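Local coordinates for protein leucine aminopeptidase (Parabacteroides distasonis, PDB 3TC8) that probably acts as a zinc-dependent exopeptidase of peptidase family M28, removing residues from the amino ends of peptides, at residues W227-D232 against L303-N308. Numbering follows the deposited sequence.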
loop_
_atom_site.group_PDB
_atom_site.type_symbol
_atom_site.label_atom_id
_atom_site.label_comp_id
_atom_site.label_asym_id
_atom_site.label_seq_id
_atom_site.Cartn_x
_atom_site.Cartn_y
_atom_site.Cartn_z
ATOM N N TRP A 227 14.597 -5.805 6.599
ATOM C CA TRP A 227 14.418 -6.631 7.753
ATOM C C TRP A 227 15.564 -6.423 8.753
ATOM O O TRP A 227 15.338 -6.482 9.970
ATOM C CB TRP A 227 14.281 -8.135 7.355
ATOM C CG TRP A 227 12.837 -8.603 7.209
ATOM C CD1 TRP A 227 12.255 -9.528 7.990
ATOM C CD2 TRP A 227 11.792 -8.088 6.344
ATOM N NE1 TRP A 227 10.926 -9.660 7.661
ATOM C CE2 TRP A 227 10.631 -8.801 6.640
ATOM C CE3 TRP A 227 11.763 -7.161 5.331
ATOM C CZ2 TRP A 227 9.410 -8.554 6.008
ATOM C CZ3 TRP A 227 10.548 -6.890 4.705
ATOM C CH2 TRP A 227 9.404 -7.605 5.029
ATOM N N SER A 228 16.774 -6.186 8.273
ATOM C CA SER A 228 17.894 -5.909 9.165
ATOM C C SER A 228 17.728 -4.573 9.864
ATOM O O SER A 228 18.004 -4.459 11.058
ATOM C CB SER A 228 19.196 -5.919 8.369
ATOM O OG SER A 228 19.553 -7.256 8.013
ATOM N N ALA A 229 17.291 -3.548 9.148
ATOM C CA ALA A 229 16.997 -2.258 9.784
ATOM C C ALA A 229 15.949 -2.414 10.873
ATOM O O ALA A 229 16.080 -1.853 11.956
ATOM C CB ALA A 229 16.587 -1.192 8.749
ATOM N N ALA A 230 14.886 -3.158 10.577
ATOM C CA ALA A 230 13.836 -3.362 11.563
ATOM C C ALA A 230 14.428 -4.014 12.829
ATOM O O ALA A 230 14.102 -3.637 13.946
ATOM C CB ALA A 230 12.737 -4.269 10.977
ATOM N N ARG A 231 15.281 -5.026 12.624
ATOM C CA ARG A 231 15.897 -5.698 13.761
ATOM C C ARG A 231 16.777 -4.727 14.533
ATOM O O ARG A 231 16.701 -4.699 15.772
ATOM C CB ARG A 231 16.692 -6.901 13.300
ATOM C CG ARG A 231 17.589 -7.541 14.366
ATOM C CD ARG A 231 18.580 -8.556 13.738
ATOM N NE ARG A 231 19.518 -7.882 12.833
ATOM C CZ ARG A 231 20.092 -8.417 11.755
ATOM N NH1 ARG A 231 19.887 -9.687 11.428
ATOM N NH2 ARG A 231 20.891 -7.671 11.007
ATOM N N ASP A 232 17.553 -3.919 13.846
ATOM C CA ASP A 232 18.419 -2.925 14.518
ATOM C C ASP A 232 17.598 -2.014 15.404
ATOM O O ASP A 232 18.034 -1.615 16.482
ATOM C CB ASP A 232 19.143 -2.043 13.489
ATOM C CG ASP A 232 20.134 -2.761 12.613
ATOM O OD1 ASP A 232 20.649 -3.822 13.017
ATOM O OD2 ASP A 232 20.395 -2.230 11.479
ATOM N N LEU A 303 11.478 4.739 7.165
ATOM C CA LEU A 303 12.278 5.962 7.269
ATOM C C LEU A 303 13.767 5.644 7.428
ATOM O O LEU A 303 14.621 6.264 6.844
ATOM C CB LEU A 303 11.801 6.819 8.462
ATOM C CG LEU A 303 10.451 7.504 8.273
ATOM C CD1 LEU A 303 10.059 8.221 9.548
ATOM C CD2 LEU A 303 10.461 8.470 7.114
ATOM N N GLU A 304 14.061 4.723 8.320
ATOM C CA GLU A 304 15.468 4.328 8.545
ATOM C C GLU A 304 16.158 3.910 7.256
ATOM O O GLU A 304 17.297 4.285 7.013
ATOM C CB GLU A 304 15.546 3.243 9.597
ATOM C CG GLU A 304 16.982 2.824 9.981
ATOM C CD GLU A 304 17.713 3.883 10.814
ATOM O OE1 GLU A 304 17.051 4.694 11.497
ATOM O OE2 GLU A 304 18.970 3.862 10.855
ATOM N N VAL A 305 15.466 3.140 6.425
ATOM C CA VAL A 305 16.003 2.632 5.217
ATOM C C VAL A 305 16.235 3.738 4.175
ATOM O O VAL A 305 17.312 3.840 3.536
ATOM C CB VAL A 305 15.060 1.530 4.724
ATOM C CG1 VAL A 305 15.412 1.105 3.299
ATOM C CG2 VAL A 305 15.120 0.362 5.695
ATOM N N ILE A 306 15.227 4.593 3.962
ATOM C CA ILE A 306 15.343 5.577 2.909
ATOM C C ILE A 306 16.278 6.729 3.283
ATOM O O ILE A 306 16.863 7.333 2.402
ATOM C CB ILE A 306 13.975 6.097 2.389
ATOM C CG1 ILE A 306 13.257 6.970 3.450
ATOM C CG2 ILE A 306 13.101 4.920 1.933
ATOM C CD1 ILE A 306 11.929 7.532 3.020
ATOM N N TYR A 307 16.386 7.041 4.571
ATOM C CA TYR A 307 17.305 8.081 5.014
ATOM C C TYR A 307 18.686 7.558 5.294
ATOM O O TYR A 307 19.625 8.371 5.279
ATOM C CB TYR A 307 16.796 8.725 6.308
ATOM C CG TYR A 307 15.716 9.766 6.091
ATOM C CD1 TYR A 307 14.376 9.411 5.901
ATOM C CD2 TYR A 307 16.020 11.097 6.079
ATOM C CE1 TYR A 307 13.390 10.372 5.727
ATOM C CE2 TYR A 307 15.040 12.077 5.879
ATOM C CZ TYR A 307 13.714 11.725 5.679
ATOM O OH TYR A 307 12.698 12.619 5.537
ATOM N N ASN A 308 18.835 6.295 5.663
ATOM C CA ASN A 308 20.010 5.896 6.397
ATOM C C ASN A 308 20.470 4.463 6.170
ATOM O O ASN A 308 21.250 3.963 6.972
ATOM C CB ASN A 308 19.783 6.131 7.893
ATOM C CG ASN A 308 21.044 6.198 8.707
ATOM O OD1 ASN A 308 22.067 6.750 8.257
ATOM N ND2 ASN A 308 20.966 5.725 9.928
#
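A229 meets V305 methyl to methyl, its CB lying 3.7 Å from V305 CG2, a small touch that forms part of the packing of helix 213-233 against the C-terminal helix 292-308 in the zinc exopeptidase fold of family M28. It illustrates a general feature of helix packing: a small side chain at the interface lets two backbones approach, and here the CA atoms of A229 and V305 are 6.8 Å apart. In the V305 conformer described, one of two, a chi1 of 169° extends CG1 away from the backbone N and leaves CG2 as the methyl that meets the alanine. V305 also packs on M225 and V226, about one turn earlier on helix 213-233, and on Y195 of the central sheet, whereas L303 and I306 of the same helix reach I138 and I142 of helix 125-144. The contact thus belongs to the helical layer on the sheet, away from the zinc site.

Beside this apolar touch, toward the partly exposed E304, the aliphatic part of that glutamate borders the alanine, with CG 4.2 Å from A229 CB. The like charges of D232 OD2 and E304 OE2, 6.3 Å apart, are probably offset by R309, which forms salt bridges to E304 through NH1 and to D232 through NH2. A further donor, one helical turn on, probably helps to fix the carboxylate. N308 ND2 gives a hydrogen bond of 2.9 Å to E304 OE2, approaching 44° above the carboxylate plane, with the acceptor near the plane of the N308 amide.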